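Local coordinates for protein cytochrome P450 (Rhodococcus erythropolis, PDB 3WEC) that is a heme-dependent cytochrome P450 monooxygenase that N-hydroxylates the quinoline ring of an aurachin biosynthetic intermediate, at residues D117-S122 / H360-A365; R226-V231 / D241-T246; G263-T268 / A291-F296; F269-D274 / V387-N392. All blocks are in the same frame, centred on the assembly; numbering follows the deposited sequence.

Contact 1: residues D117-S122 / H360-A365; sequences DAFTRS and HCLGSA. With HEM (protoporphyrin IX containing Fe), chain B.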
loop_
_atom_site.group_PDB
_atom_site.type_symbol
_atom_site.label_atom_id
_atom_site.label_comp_id
_atom_site.label_asym_id
_atom_site.label_seq_id
_atom_site.Cartn_x
_atom_site.Cartn_y
_atom_site.Cartn_z
ATOM N N ASP A 117 -19.237 2.683 0.687
ATOM C CA ASP A 117 -20.438 2.578 1.541
ATOM C C ASP A 117 -20.430 1.156 2.188
ATOM O O ASP A 117 -20.509 0.987 3.416
ATOM C CB ASP A 117 -21.722 2.924 0.741
ATOM C CG ASP A 117 -22.998 2.687 1.519
ATOM O OD1 ASP A 117 -22.949 1.979 2.542
ATOM O OD2 ASP A 117 -24.083 3.246 1.149
ATOM N N ALA A 118 -20.243 0.130 1.363
ATOM C CA ALA A 118 -20.162 -1.222 1.898
ATOM C C ALA A 118 -18.939 -1.414 2.789
ATOM O O ALA A 118 -18.966 -2.205 3.739
ATOM C CB ALA A 118 -20.147 -2.219 0.771
ATOM N N PHE A 119 -17.861 -0.717 2.473
ATOM C CA PHE A 119 -16.566 -1.042 3.091
ATOM C C PHE A 119 -16.572 -0.588 4.566
ATOM O O PHE A 119 -16.054 -1.279 5.456
ATOM C CB PHE A 119 -15.381 -0.413 2.369
ATOM C CG PHE A 119 -14.053 -0.792 2.979
ATOM C CD1 PHE A 119 -13.453 -2.008 2.647
ATOM C CD2 PHE A 119 -13.388 0.062 3.834
ATOM C CE1 PHE A 119 -12.224 -2.375 3.204
ATOM C CE2 PHE A 119 -12.152 -0.284 4.392
ATOM C CZ PHE A 119 -11.567 -1.505 4.090
ATOM N N THR A 120 -17.188 0.560 4.779
ATOM C CA THR A 120 -17.293 1.171 6.072
ATOM C C THR A 120 -18.207 0.356 6.985
ATOM O O THR A 120 -17.905 0.156 8.147
ATOM C CB THR A 120 -17.832 2.596 5.914
ATOM O OG1 THR A 120 -19.065 2.502 5.210
ATOM C CG2 THR A 120 -16.887 3.434 5.061
ATOM N N ARG A 121 -19.311 -0.135 6.452
ATOM C CA ARG A 121 -20.240 -0.945 7.205
ATOM C C ARG A 121 -19.628 -2.246 7.654
ATOM O O ARG A 121 -20.102 -2.844 8.618
ATOM C CB ARG A 121 -21.445 -1.266 6.353
ATOM C CG ARG A 121 -22.271 -0.059 6.012
ATOM C CD ARG A 121 -23.359 -0.437 5.013
ATOM N NE ARG A 121 -24.387 0.583 4.924
ATOM C CZ ARG A 121 -25.295 0.818 5.862
ATOM N NH1 ARG A 121 -25.268 0.125 7.000
ATOM N NH2 ARG A 121 -26.216 1.766 5.682
ATOM N N SER A 122 -18.598 -2.685 6.935
ATOM C CA SER A 122 -17.861 -3.907 7.229
ATOM C C SER A 122 -16.621 -3.626 8.028
ATOM O O SER A 122 -15.805 -4.539 8.249
ATOM C CB SER A 122 -17.372 -4.563 5.931
ATOM O OG SER A 122 -18.460 -5.062 5.197
ATOM N N HIS A 360 -7.687 9.171 -2.188
ATOM C CA HIS A 360 -7.169 8.915 -0.830
ATOM C C HIS A 360 -7.423 7.510 -0.346
ATOM O O HIS A 360 -8.556 7.036 -0.370
ATOM C CB HIS A 360 -7.805 9.820 0.162
ATOM C CG HIS A 360 -7.171 9.765 1.512
ATOM N ND1 HIS A 360 -7.722 9.089 2.538
ATOM C CD2 HIS A 360 -6.001 10.344 1.998
ATOM C CE1 HIS A 360 -6.955 9.236 3.636
ATOM N NE2 HIS A 360 -5.896 10.016 3.301
ATOM N N CYS A 361 -6.374 6.820 0.088
ATOM C CA CYS A 361 -6.517 5.383 0.421
ATOM C C CYS A 361 -7.824 4.937 1.096
ATOM O O CYS A 361 -7.883 4.934 2.262
ATOM C CB CYS A 361 -5.445 4.941 1.385
ATOM S SG CYS A 361 -5.646 3.130 1.736
ATOM N N LEU A 362 -8.823 4.443 0.410
ATOM C CA LEU A 362 -10.006 3.908 1.088
ATOM C C LEU A 362 -9.816 3.065 2.386
ATOM O O LEU A 362 -10.653 3.170 3.303
ATOM C CB LEU A 362 -10.908 3.175 0.067
ATOM C CG LEU A 362 -12.283 2.719 0.560
ATOM C CD1 LEU A 362 -13.152 3.949 0.745
ATOM C CD2 LEU A 362 -12.953 1.777 -0.409
ATOM N N GLY A 363 -8.773 2.197 2.449
ATOM C CA GLY A 363 -8.530 1.385 3.634
ATOM C C GLY A 363 -7.775 2.063 4.778
ATOM O O GLY A 363 -7.323 1.400 5.694
ATOM N N SER A 364 -7.637 3.388 4.749
ATOM C CA SER A 364 -6.727 4.030 5.680
ATOM C C SER A 364 -7.138 4.059 7.177
ATOM O O SER A 364 -6.235 4.064 8.026
ATOM C CB SER A 364 -6.434 5.455 5.264
ATOM O OG SER A 364 -7.592 6.221 5.398
ATOM N N ALA A 365 -8.439 4.136 7.496
ATOM C CA ALA A 365 -8.906 3.932 8.879
ATOM C C ALA A 365 -8.620 2.520 9.390
ATOM O O ALA A 365 -8.379 2.359 10.580
ATOM C CB ALA A 365 -10.395 4.231 9.021
HETATM C CHA HEM B . -5.254 3.543 -2.603
HETATM C CHB HEM B . -1.462 3.660 0.607
HETATM C CHC HEM B . -3.674 0.244 3.353
HETATM C CHD HEM B . -7.413 0.008 -0.032
HETATM C C1A HEM B . -4.006 3.782 -1.913
HETATM C C2A HEM B . -2.949 4.657 -2.517
HETATM C C3A HEM B . -1.868 4.677 -1.560
HETATM C C4A HEM B . -2.347 3.797 -0.496
HETATM C CMA HEM B . -0.523 5.433 -1.669
HETATM C CAA HEM B . -2.885 5.467 -3.819
HETATM C CBA HEM B . -3.532 6.811 -3.432
HETATM C CGA HEM B . -3.341 7.874 -4.531
HETATM O O1A HEM B . -3.156 7.550 -5.742
HETATM O O2A HEM B . -3.428 9.090 -4.196
HETATM C C1B HEM B . -1.770 2.684 1.650
HETATM C C2B HEM B . -0.886 2.623 2.811
HETATM C C3B HEM B . -1.547 1.596 3.570
HETATM C C4B HEM B . -2.714 1.197 2.793
HETATM C CMB HEM B . 0.393 3.338 3.146
HETATM C CAB HEM B . -1.041 1.114 4.882
HETATM C CBB HEM B . -1.008 -0.173 5.123
HETATM C C1C HEM B . -4.916 -0.092 2.692
HETATM C C2C HEM B . -5.774 -1.189 3.140
HETATM C C3C HEM B . -6.848 -1.235 2.125
HETATM C C4C HEM B . -6.577 -0.210 1.138
HETATM C CMC HEM B . -5.537 -2.030 4.364
HETATM C CAC HEM B . -8.014 -2.174 2.021
HETATM C CBC HEM B . -8.378 -2.961 3.008
HETATM C C1D HEM B . -7.108 0.950 -1.116
HETATM C C2D HEM B . -8.086 1.191 -2.174
HETATM C C3D HEM B . -7.452 2.252 -2.979
HETATM C C4D HEM B . -6.219 2.529 -2.223
HETATM C CMD HEM B . -9.381 0.448 -2.413
HETATM C CAD HEM B . -7.955 2.888 -4.243
HETATM C CBD HEM B . -8.639 4.211 -3.820
HETATM C CGD HEM B . -9.218 4.965 -4.970
HETATM O O1D HEM B . -10.292 5.593 -4.751
HETATM O O2D HEM B . -8.623 4.936 -6.097
HETATM N NA HEM B . -3.716 3.302 -0.567
HETATM N NB HEM B . -2.890 1.901 1.646
HETATM N NC HEM B . -5.415 0.550 1.519
HETATM N ND HEM B . -6.024 1.778 -1.111
HETATM FE FE HEM B . -4.470 1.691 0.296
HETATM O O HOH W 1 -2.904 0.049 -0.701
#

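Contact 2: residues R226-V231 / D241-T246; sequences RRLSEV and DEIAAT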
loop_
_atom_site.group_PDB
_atom_site.type_symbol
_atom_site.label_atom_id
_atom_site.label_comp_id
_atom_site.label_asym_id
_atom_site.label_seq_id
_atom_site.Cartn_x
_atom_site.Cartn_y
_atom_site.Cartn_z
ATOM N N ARG A 226 -20.771 -9.874 1.103
ATOM C CA ARG A 226 -22.219 -9.829 1.154
ATOM C C ARG A 226 -22.670 -8.368 1.026
ATOM O O ARG A 226 -23.541 -8.069 0.245
ATOM C CB ARG A 226 -22.779 -10.496 2.427
ATOM C CG ARG A 226 -24.282 -10.765 2.364
ATOM C CD ARG A 226 -24.907 -10.803 3.752
ATOM N NE ARG A 226 -25.047 -12.165 4.263
ATOM C CZ ARG A 226 -25.115 -12.479 5.560
ATOM N NH1 ARG A 226 -25.033 -11.522 6.475
ATOM N NH2 ARG A 226 -25.253 -13.749 5.952
ATOM N N ARG A 227 -22.044 -7.455 1.760
ATOM C CA ARG A 227 -22.483 -6.058 1.740
ATOM C C ARG A 227 -22.301 -5.375 0.382
ATOM O O ARG A 227 -23.079 -4.484 0.071
ATOM C CB ARG A 227 -21.809 -5.252 2.835
ATOM C CG ARG A 227 -22.056 -5.821 4.197
ATOM C CD ARG A 227 -22.588 -4.787 5.149
ATOM N NE ARG A 227 -21.864 -4.851 6.415
ATOM C CZ ARG A 227 -22.005 -5.799 7.343
ATOM N NH1 ARG A 227 -21.269 -5.731 8.442
ATOM N NH2 ARG A 227 -22.878 -6.804 7.190
ATOM N N LEU A 228 -21.293 -5.801 -0.387
ATOM C CA LEU A 228 -21.050 -5.335 -1.758
ATOM C C LEU A 228 -22.215 -5.700 -2.682
ATOM O O LEU A 228 -22.581 -4.932 -3.576
ATOM C CB LEU A 228 -19.732 -5.914 -2.321
ATOM C CG LEU A 228 -18.433 -5.224 -1.845
ATOM C CD1 LEU A 228 -17.187 -5.926 -2.344
ATOM C CD2 LEU A 228 -18.360 -3.750 -2.222
ATOM N N SER A 229 -22.782 -6.890 -2.462
ATOM C CA SER A 229 -24.086 -7.271 -3.073
ATOM C C SER A 229 -25.270 -6.358 -2.678
ATOM O O SER A 229 -26.050 -5.977 -3.547
ATOM C CB SER A 229 -24.468 -8.723 -2.754
ATOM O OG SER A 229 -23.334 -9.553 -2.681
ATOM N N GLU A 230 -25.424 -6.039 -1.383
ATOM C CA GLU A 230 -26.622 -5.297 -0.897
ATOM C C GLU A 230 -26.619 -3.798 -1.147
ATOM O O GLU A 230 -27.661 -3.159 -1.046
ATOM C CB GLU A 230 -26.821 -5.490 0.596
ATOM C CG GLU A 230 -27.274 -6.873 1.034
ATOM C CD GLU A 230 -26.945 -7.132 2.501
ATOM O OE1 GLU A 230 -26.176 -6.332 3.094
ATOM O OE2 GLU A 230 -27.454 -8.132 3.058
ATOM N N VAL A 231 -25.451 -3.217 -1.428
ATOM C CA VAL A 231 -25.356 -1.760 -1.547
ATOM C C VAL A 231 -26.173 -1.216 -2.740
ATOM O O VAL A 231 -26.070 -1.724 -3.852
ATOM C CB VAL A 231 -23.890 -1.261 -1.483
ATOM C CG1 VAL A 231 -23.081 -1.663 -2.718
ATOM C CG2 VAL A 231 -23.842 0.242 -1.255
ATOM N N ASP A 241 -19.481 -8.981 -11.580
ATOM C CA ASP A 241 -18.054 -8.862 -11.905
ATOM C C ASP A 241 -17.385 -7.664 -11.187
ATOM O O ASP A 241 -16.211 -7.740 -10.854
ATOM C CB ASP A 241 -17.803 -8.783 -13.420
ATOM C CG ASP A 241 -18.427 -9.930 -14.190
ATOM O OD1 ASP A 241 -19.025 -9.645 -15.248
ATOM O OD2 ASP A 241 -18.315 -11.109 -13.762
ATOM N N GLU A 242 -18.136 -6.576 -10.950
ATOM C CA GLU A 242 -17.620 -5.435 -10.190
ATOM C C GLU A 242 -17.337 -5.843 -8.743
ATOM O O GLU A 242 -16.271 -5.505 -8.221
ATOM C CB GLU A 242 -18.551 -4.191 -10.293
ATOM C CG GLU A 242 -18.550 -3.493 -11.657
ATOM C CD GLU A 242 -19.602 -2.370 -11.810
ATOM O OE1 GLU A 242 -20.685 -2.365 -11.156
ATOM O OE2 GLU A 242 -19.334 -1.453 -12.606
ATOM N N ILE A 243 -18.230 -6.646 -8.146
ATOM C CA ILE A 243 -18.126 -7.134 -6.761
ATOM C C ILE A 243 -16.898 -8.040 -6.606
ATOM O O ILE A 243 -16.160 -7.925 -5.640
ATOM C CB ILE A 243 -19.387 -7.932 -6.291
ATOM C CG1 ILE A 243 -20.617 -7.052 -6.144
ATOM C CG2 ILE A 243 -19.138 -8.621 -4.949
ATOM C CD1 ILE A 243 -21.917 -7.782 -6.344
ATOM N N ALA A 244 -16.662 -8.910 -7.571
ATOM C CA ALA A 244 -15.540 -9.854 -7.506
ATOM C C ALA A 244 -14.198 -9.158 -7.757
ATOM O O ALA A 244 -13.190 -9.453 -7.077
ATOM C CB ALA A 244 -15.751 -10.960 -8.502
ATOM N N ALA A 245 -14.168 -8.229 -8.720
ATOM C CA ALA A 245 -12.950 -7.455 -8.960
ATOM C C ALA A 245 -12.510 -6.557 -7.777
ATOM O O ALA A 245 -11.315 -6.533 -7.444
ATOM C CB ALA A 245 -13.037 -6.684 -10.269
ATOM N N THR A 246 -13.472 -5.865 -7.158
ATOM C CA THR A 246 -13.339 -5.190 -5.878
ATOM C C THR A 246 -12.852 -6.068 -4.725
ATOM O O THR A 246 -11.962 -5.686 -3.953
ATOM C CB THR A 246 -14.711 -4.610 -5.417
ATOM O OG1 THR A 246 -15.174 -3.698 -6.385
ATOM C CG2 THR A 246 -14.586 -3.971 -4.067
#

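Contact 3: residues G263-T268 / A291-F296; sequences GNMLIT and AEVLRF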
loop_
_atom_site.group_PDB
_atom_site.type_symbol
_atom_site.label_atom_id
_atom_site.label_comp_id
_atom_site.label_asym_id
_atom_site.label_seq_id
_atom_site.Cartn_x
_atom_site.Cartn_y
_atom_site.Cartn_z
ATOM N N GLY A 263 6.952 -4.411 9.100
ATOM C CA GLY A 263 8.410 -4.640 9.029
ATOM C C GLY A 263 9.239 -3.378 9.244
ATOM O O GLY A 263 10.144 -3.359 10.072
ATOM N N ASN A 264 8.891 -2.330 8.502
ATOM C CA ASN A 264 9.476 -0.999 8.634
ATOM C C ASN A 264 9.296 -0.399 10.037
ATOM O O ASN A 264 10.178 0.266 10.515
ATOM C CB ASN A 264 8.846 -0.066 7.585
ATOM C CG ASN A 264 9.352 -0.333 6.185
ATOM O OD1 ASN A 264 10.372 -1.050 5.958
ATOM N ND2 ASN A 264 8.672 0.251 5.224
ATOM N N MET A 265 8.140 -0.627 10.671
ATOM C CA MET A 265 7.906 -0.144 12.043
ATOM C C MET A 265 8.930 -0.743 12.976
ATOM O O MET A 265 9.582 -0.037 13.762
ATOM C CB MET A 265 6.503 -0.515 12.538
ATOM C CG MET A 265 6.201 0.036 13.921
ATOM S SD MET A 265 4.577 -0.448 14.491
ATOM C CE MET A 265 3.554 0.764 13.682
ATOM N N LEU A 266 9.073 -2.057 12.853
ATOM C CA LEU A 266 10.072 -2.846 13.576
ATOM C C LEU A 266 11.530 -2.327 13.412
ATOM O O LEU A 266 12.197 -1.987 14.391
ATOM C CB LEU A 266 9.924 -4.312 13.143
ATOM C CG LEU A 266 9.115 -5.299 13.996
ATOM C CD1 LEU A 266 8.437 -4.711 15.252
ATOM C CD2 LEU A 266 8.147 -6.134 13.199
ATOM N N ILE A 267 11.981 -2.234 12.160
ATOM C CA ILE A 267 13.288 -1.674 11.804
ATOM C C ILE A 267 13.473 -0.299 12.439
ATOM O O ILE A 267 14.524 -0.007 12.946
ATOM C CB ILE A 267 13.437 -1.550 10.260
ATOM C CG1 ILE A 267 13.248 -2.917 9.580
ATOM C CG2 ILE A 267 14.762 -0.889 9.868
ATOM C CD1 ILE A 267 12.991 -2.877 8.089
ATOM N N THR A 268 12.441 0.546 12.381
ATOM C CA THR A 268 12.531 1.930 12.903
ATOM C C THR A 268 12.618 2.033 14.444
ATOM O O THR A 268 13.418 2.796 14.980
ATOM C CB THR A 268 11.367 2.775 12.337
ATOM O OG1 THR A 268 11.304 2.600 10.930
ATOM C CG2 THR A 268 11.535 4.260 12.631
ATOM N N ALA A 291 1.138 7.261 12.507
ATOM C CA ALA A 291 1.251 8.294 11.465
ATOM C C ALA A 291 2.708 8.665 11.143
ATOM O O ALA A 291 3.041 8.956 9.984
ATOM C CB ALA A 291 0.476 9.532 11.907
ATOM N N GLU A 292 3.558 8.657 12.169
ATOM C CA GLU A 292 4.979 8.985 12.055
ATOM C C GLU A 292 5.807 7.882 11.385
ATOM O O GLU A 292 6.607 8.174 10.492
ATOM C CB GLU A 292 5.581 9.342 13.424
ATOM C CG GLU A 292 7.079 9.685 13.366
ATOM C CD GLU A 292 7.422 11.007 12.650
ATOM O OE1 GLU A 292 6.580 11.622 11.959
ATOM O OE2 GLU A 292 8.572 11.455 12.794
ATOM N N VAL A 293 5.639 6.637 11.822
ATOM C CA VAL A 293 6.207 5.499 11.099
ATOM C C VAL A 293 5.843 5.648 9.612
ATOM O O VAL A 293 6.717 5.676 8.721
ATOM C CB VAL A 293 5.698 4.158 11.722
ATOM C CG1 VAL A 293 6.116 2.946 10.930
ATOM C CG2 VAL A 293 6.176 4.026 13.169
ATOM N N LEU A 294 4.559 5.826 9.348
ATOM C CA LEU A 294 4.044 5.822 7.972
ATOM C C LEU A 294 4.649 6.974 7.179
ATOM O O LEU A 294 4.906 6.823 5.961
ATOM C CB LEU A 294 2.508 5.889 7.935
ATOM C CG LEU A 294 1.671 4.631 8.174
ATOM C CD1 LEU A 294 0.247 4.997 8.512
ATOM C CD2 LEU A 294 1.633 3.648 7.026
ATOM N N ARG A 295 4.900 8.090 7.880
ATOM C CA ARG A 295 5.597 9.245 7.302
ATOM C C ARG A 295 7.092 8.972 7.037
ATOM O O ARG A 295 7.573 9.208 5.927
ATOM C CB ARG A 295 5.446 10.511 8.160
ATOM C CG ARG A 295 5.973 11.743 7.445
ATOM C CD ARG A 295 6.255 12.919 8.383
ATOM N NE ARG A 295 7.269 12.699 9.415
ATOM C CZ ARG A 295 8.599 12.782 9.246
ATOM N NH1 ARG A 295 9.137 13.042 8.061
ATOM N NH2 ARG A 295 9.406 12.614 10.285
ATOM N N PHE A 296 7.797 8.512 8.075
ATOM C CA PHE A 296 9.245 8.224 8.046
ATOM C C PHE A 296 9.579 7.032 7.158
ATOM O O PHE A 296 10.601 7.024 6.496
ATOM C CB PHE A 296 9.752 7.949 9.483
ATOM C CG PHE A 296 11.242 7.980 9.631
ATOM C CD1 PHE A 296 11.941 9.180 9.633
ATOM C CD2 PHE A 296 11.960 6.798 9.818
ATOM C CE1 PHE A 296 13.341 9.198 9.795
ATOM C CE2 PHE A 296 13.355 6.816 9.967
ATOM C CZ PHE A 296 14.045 8.024 9.973
#

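Contact 4: residues F269-D274 / V387-N392; sequences FSRHAD and VAEPIN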
loop_
_atom_site.group_PDB
_atom_site.type_symbol
_atom_site.label_atom_id
_atom_site.label_comp_id
_atom_site.label_asym_id
_atom_site.label_seq_id
_atom_site.Cartn_x
_atom_site.Cartn_y
_atom_site.Cartn_z
ATOM N N PHE A 269 11.820 1.268 15.173
ATOM C CA PHE A 269 12.006 1.241 16.636
ATOM C C PHE A 269 13.291 0.530 17.105
ATOM O O PHE A 269 13.751 0.763 18.220
ATOM C CB PHE A 269 10.757 0.702 17.348
ATOM C CG PHE A 269 9.587 1.653 17.321
ATOM C CD1 PHE A 269 9.706 2.947 17.818
ATOM C CD2 PHE A 269 8.367 1.258 16.818
ATOM C CE1 PHE A 269 8.636 3.824 17.799
ATOM C CE2 PHE A 269 7.288 2.137 16.793
ATOM C CZ PHE A 269 7.422 3.417 17.288
ATOM N N SER A 270 13.878 -0.309 16.257
ATOM C CA SER A 270 15.175 -0.934 16.516
ATOM C C SER A 270 16.256 0.138 16.408
ATOM O O SER A 270 17.156 0.249 17.251
ATOM C CB SER A 270 15.456 -2.049 15.503
ATOM O OG SER A 270 16.645 -2.771 15.821
ATOM N N ARG A 271 16.138 0.947 15.365
ATOM C CA ARG A 271 17.089 2.011 15.138
ATOM C C ARG A 271 16.933 3.201 16.093
ATOM O O ARG A 271 17.880 3.948 16.277
ATOM C CB ARG A 271 17.004 2.447 13.684
ATOM C CG ARG A 271 17.732 1.495 12.750
ATOM C CD ARG A 271 17.285 1.756 11.330
ATOM N NE ARG A 271 17.950 0.874 10.377
ATOM C CZ ARG A 271 17.669 0.850 9.072
ATOM N NH1 ARG A 271 16.739 1.658 8.570
ATOM N NH2 ARG A 271 18.300 0.015 8.279
ATOM N N HIS A 272 15.748 3.392 16.686
ATOM C CA HIS A 272 15.505 4.553 17.588
ATOM C C HIS A 272 14.828 4.137 18.874
ATOM O O HIS A 272 13.634 4.412 19.080
ATOM C CB HIS A 272 14.697 5.660 16.865
ATOM C CG HIS A 272 15.247 6.040 15.483
ATOM N ND1 HIS A 272 16.309 6.876 15.314
ATOM C CD2 HIS A 272 14.845 5.658 14.205
ATOM C CE1 HIS A 272 16.561 7.017 13.995
ATOM N NE2 HIS A 272 15.658 6.274 13.319
ATOM N N ALA A 273 15.586 3.493 19.767
ATOM C CA ALA A 273 15.003 2.792 20.927
ATOM C C ALA A 273 14.311 3.743 21.885
ATOM O O ALA A 273 13.410 3.359 22.633
ATOM C CB ALA A 273 16.057 1.969 21.656
ATOM N N ASP A 274 14.751 4.995 21.845
ATOM C CA ASP A 274 14.235 6.051 22.709
ATOM C C ASP A 274 12.796 6.425 22.323
ATOM O O ASP A 274 11.990 6.714 23.199
ATOM C CB ASP A 274 15.161 7.284 22.665
ATOM C CG ASP A 274 15.289 7.875 21.258
ATOM O OD1 ASP A 274 16.001 7.284 20.410
ATOM O OD2 ASP A 274 14.661 8.925 20.986
ATOM N N VAL A 387 16.345 -5.387 15.422
ATOM C CA VAL A 387 16.411 -6.161 14.191
ATOM C C VAL A 387 17.868 -6.300 13.734
ATOM O O VAL A 387 18.671 -5.379 13.907
ATOM C CB VAL A 387 15.505 -5.560 13.088
ATOM C CG1 VAL A 387 14.139 -5.183 13.659
ATOM C CG2 VAL A 387 16.157 -4.358 12.418
ATOM N N ALA A 388 18.218 -7.453 13.176
ATOM C CA ALA A 388 19.583 -7.656 12.724
ATOM C C ALA A 388 19.820 -6.884 11.420
ATOM O O ALA A 388 19.022 -6.968 10.491
ATOM C CB ALA A 388 19.887 -9.142 12.560
ATOM N N GLU A 389 20.915 -6.119 11.394
ATOM C CA GLU A 389 21.339 -5.315 10.245
ATOM C C GLU A 389 22.465 -6.082 9.513
ATOM O O GLU A 389 23.230 -6.809 10.171
ATOM C CB GLU A 389 21.860 -3.950 10.736
ATOM C CG GLU A 389 20.920 -3.155 11.650
ATOM C CD GLU A 389 19.890 -2.309 10.901
ATOM O OE1 GLU A 389 19.123 -1.587 11.560
ATOM O OE2 GLU A 389 19.840 -2.338 9.660
ATOM N N PRO A 390 22.583 -5.931 8.163
ATOM C CA PRO A 390 21.779 -5.080 7.283
ATOM C C PRO A 390 20.484 -5.728 6.845
ATOM O O PRO A 390 20.329 -6.953 6.904
ATOM C CB PRO A 390 22.673 -4.887 6.064
ATOM C CG PRO A 390 23.485 -6.135 6.006
ATOM C CD PRO A 390 23.707 -6.561 7.432
ATOM N N ILE A 391 19.565 -4.900 6.374
ATOM C CA ILE A 391 18.283 -5.391 5.943
ATOM C C ILE A 391 18.210 -5.579 4.426
ATOM O O ILE A 391 18.576 -4.683 3.656
ATOM C CB ILE A 391 17.159 -4.468 6.448
ATOM C CG1 ILE A 391 17.141 -4.495 7.978
ATOM C CG2 ILE A 391 15.820 -4.932 5.911
ATOM C CD1 ILE A 391 16.824 -3.166 8.575
ATOM N N ASN A 392 17.734 -6.761 4.025
ATOM C CA ASN A 392 17.375 -7.074 2.653
ATOM C C ASN A 392 15.925 -6.678 2.372
ATOM O O ASN A 392 15.009 -7.132 3.049
ATOM C CB ASN A 392 17.570 -8.575 2.408
ATOM C CG ASN A 392 19.033 -8.986 2.483
ATOM O OD1 ASN A 392 19.895 -8.370 1.841
ATOM N ND2 ASN A 392 19.323 -10.032 3.259
#

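Contact 1: residues D117-S122 / H360-A365
Cys361 SG binds the heme iron at 2.4 Å, and the next two residues of its loop, Leu362 and Gly363, pack on Phe119 of helix 107-121. A water lies 2.5 Å from the iron on the other face of the porphyrin. Phe119 CE2 lies 3.9 Å from Leu362 O and 4.1 Å from Gly363 CA. Both approach the ring obliquely. With CG opposite the backbone N (chi1 -178°), the ring reaches away from its helix to the heme rim, where Phe119 CZ is 3.7 Å from vinyl atom CBC of the heme. This is the cysteine-ligand loop of the P450 fold, running into helix 364-381. A type I turn from Cys361 to Ser364 shapes it, and Gly363 is the N-cap. Gly363 CA packs 3.5 Å from heme C3C. Leu362 CB lies 4.0 Å from heme methyl CMD, and Leu362 CD2 lies 4.3 Å from Phe119 CB. Arg112, about two helix turns before Phe119, hydrogen-bonds to His360 O and to the heme.

Contact 2: residues R226-V231 / D241-T246
Apolar packing joins Leu228 to Ile243 and Thr246. Leu228 CB rests 3.8 Å from Ile243 CG2. Leu228 CG stands opposite its carbonyl carbon (chi1 -79°), and branch CD1 passes on to Thr246, reaching CG2 of that residue at 3.7 Å. The two side chains cross at a slant. Ile243 also packs on backbone: its CD1 lies 4.0 Å from Ser229 CA, and its CG1 lies 3.9 Å from Leu228 O.

The hydroxyls of Thr246 and Ser229 bond within their own helices. Thr246 OG1 donates to Glu242 O at 2.8 Å, from above the carbonyl plane. Thr246 N reaches the same oxygen from the other face. This leaves the methyl CG2 of Thr246 turned to Leu228. Ser229 OG bonds to Val225 O.

The segment axes approach to 9.9 Å and run roughly antiparallel, at 146°. Ala118 and Val115 of helix 107-121 pack beside Leu228 and Thr246. The arrangement is that of the short helix H and the start of the long central helix of the P450 fold, joined by a loop.

Contact 3: residues G263-T268 / A291-F296
Helices 240-271 and 286-296 come together at Met265 and Val293, whose CA atoms are 6.0 Å apart. Val293 CG1 stands opposite its backbone N (chi1 173°), which brings it to 3.7 Å from Met265 CA and 3.8 Å from Met265 CB. The other methyl, Val293 CG2, is 4.1 Å from Met265 CG, and the two side chains cross at about a right angle. The Met265 side chain also touches Phe374 and Leu375 of helix 364-381. Helix 240-271 is the long central helix of the P450 fold and helix 286-296 is helix K, which carries the family's ExxR motif, here Glu292 and Arg295. Arg295 NE donates to Glu292 OE1 at 2.8 Å and Arg295 NH2 to Glu292 OE2 at 2.9 Å, a side-on grip from above the carboxylate plane. Arg346 adds a second salt bridge to Glu292, completing the family's E-R-R triad. On the side of helix 286-296 turned to helix 240-271, Thr268 CG2 meets Phe296 CD2 at 3.8 Å, obliquely to the ring. Thr268 OG1 is turned back to Asn264 O at 2.6 Å.

Contact 4: residues F269-D274 / V387-N392
Ser270 holds OG opposite its own backbone N (chi1 -174°), which points the hydroxyl at the backbone of Val387. Arg271 is extended from CG to NE, while Glu389 bends at chi2 (-85°) to bring its carboxylate to the edge of the guanidinium. Val387 N donates to Ser270 OG at 2.7 Å, in a fairly straight bond (162°). Both methyls of Val387 pack on Ser270, with CG2 3.8 Å from the hydroxyl oxygen OG.

The salt bridge is side-on and uses two nitrogens. Arg271 NE donates to Glu389 OE1 at 3.0 Å, and Arg271 NH2 donates to Glu389 OE2 at 3.1 Å. The two flat groups are nearly coplanar, so each oxygen faces one N-H. OE2 uses its syn lone pair, whereas OE1 is met on the syn side but somewhat out of the plane. The paired bonds should fix the rotation of the guanidinium. Ile391 CD1 comes to 3.5 Å from Arg271 NH2, obliquely to the group. A cis peptide bond precedes Pro390, between Glu389 and Ile391, which both meet Arg271.

This surface contact fastens the C-terminal end of helix 240-271, just before helix 273-281 begins, to the end of strand 384-387 and the loop toward strand 407-410.

Helix 240-271 ties three of the contacts together. Contact 2 uses its N-terminal part, contact 3 lies near its C-terminal end, and contact 4 uses its last residues. Contacts 2 and 4 are about 41 Å apart between centres, on opposite sides of the chain's centre. Contacts 3 and 4 are neighbours, with centres about 11 Å apart, and Ile267 packs on Ile391. Contacts 1 and 2 also touch, where Arg227 probably bonds to Arg121 O. Along the chain, contact 1 spans contacts 2 and 3, while contact 4 interleaves with contacts 1 and 3. Contact 1 sets the cysteine loop on helix 107-121, and the others secure helix 240-271 near its start and at its C-terminal end.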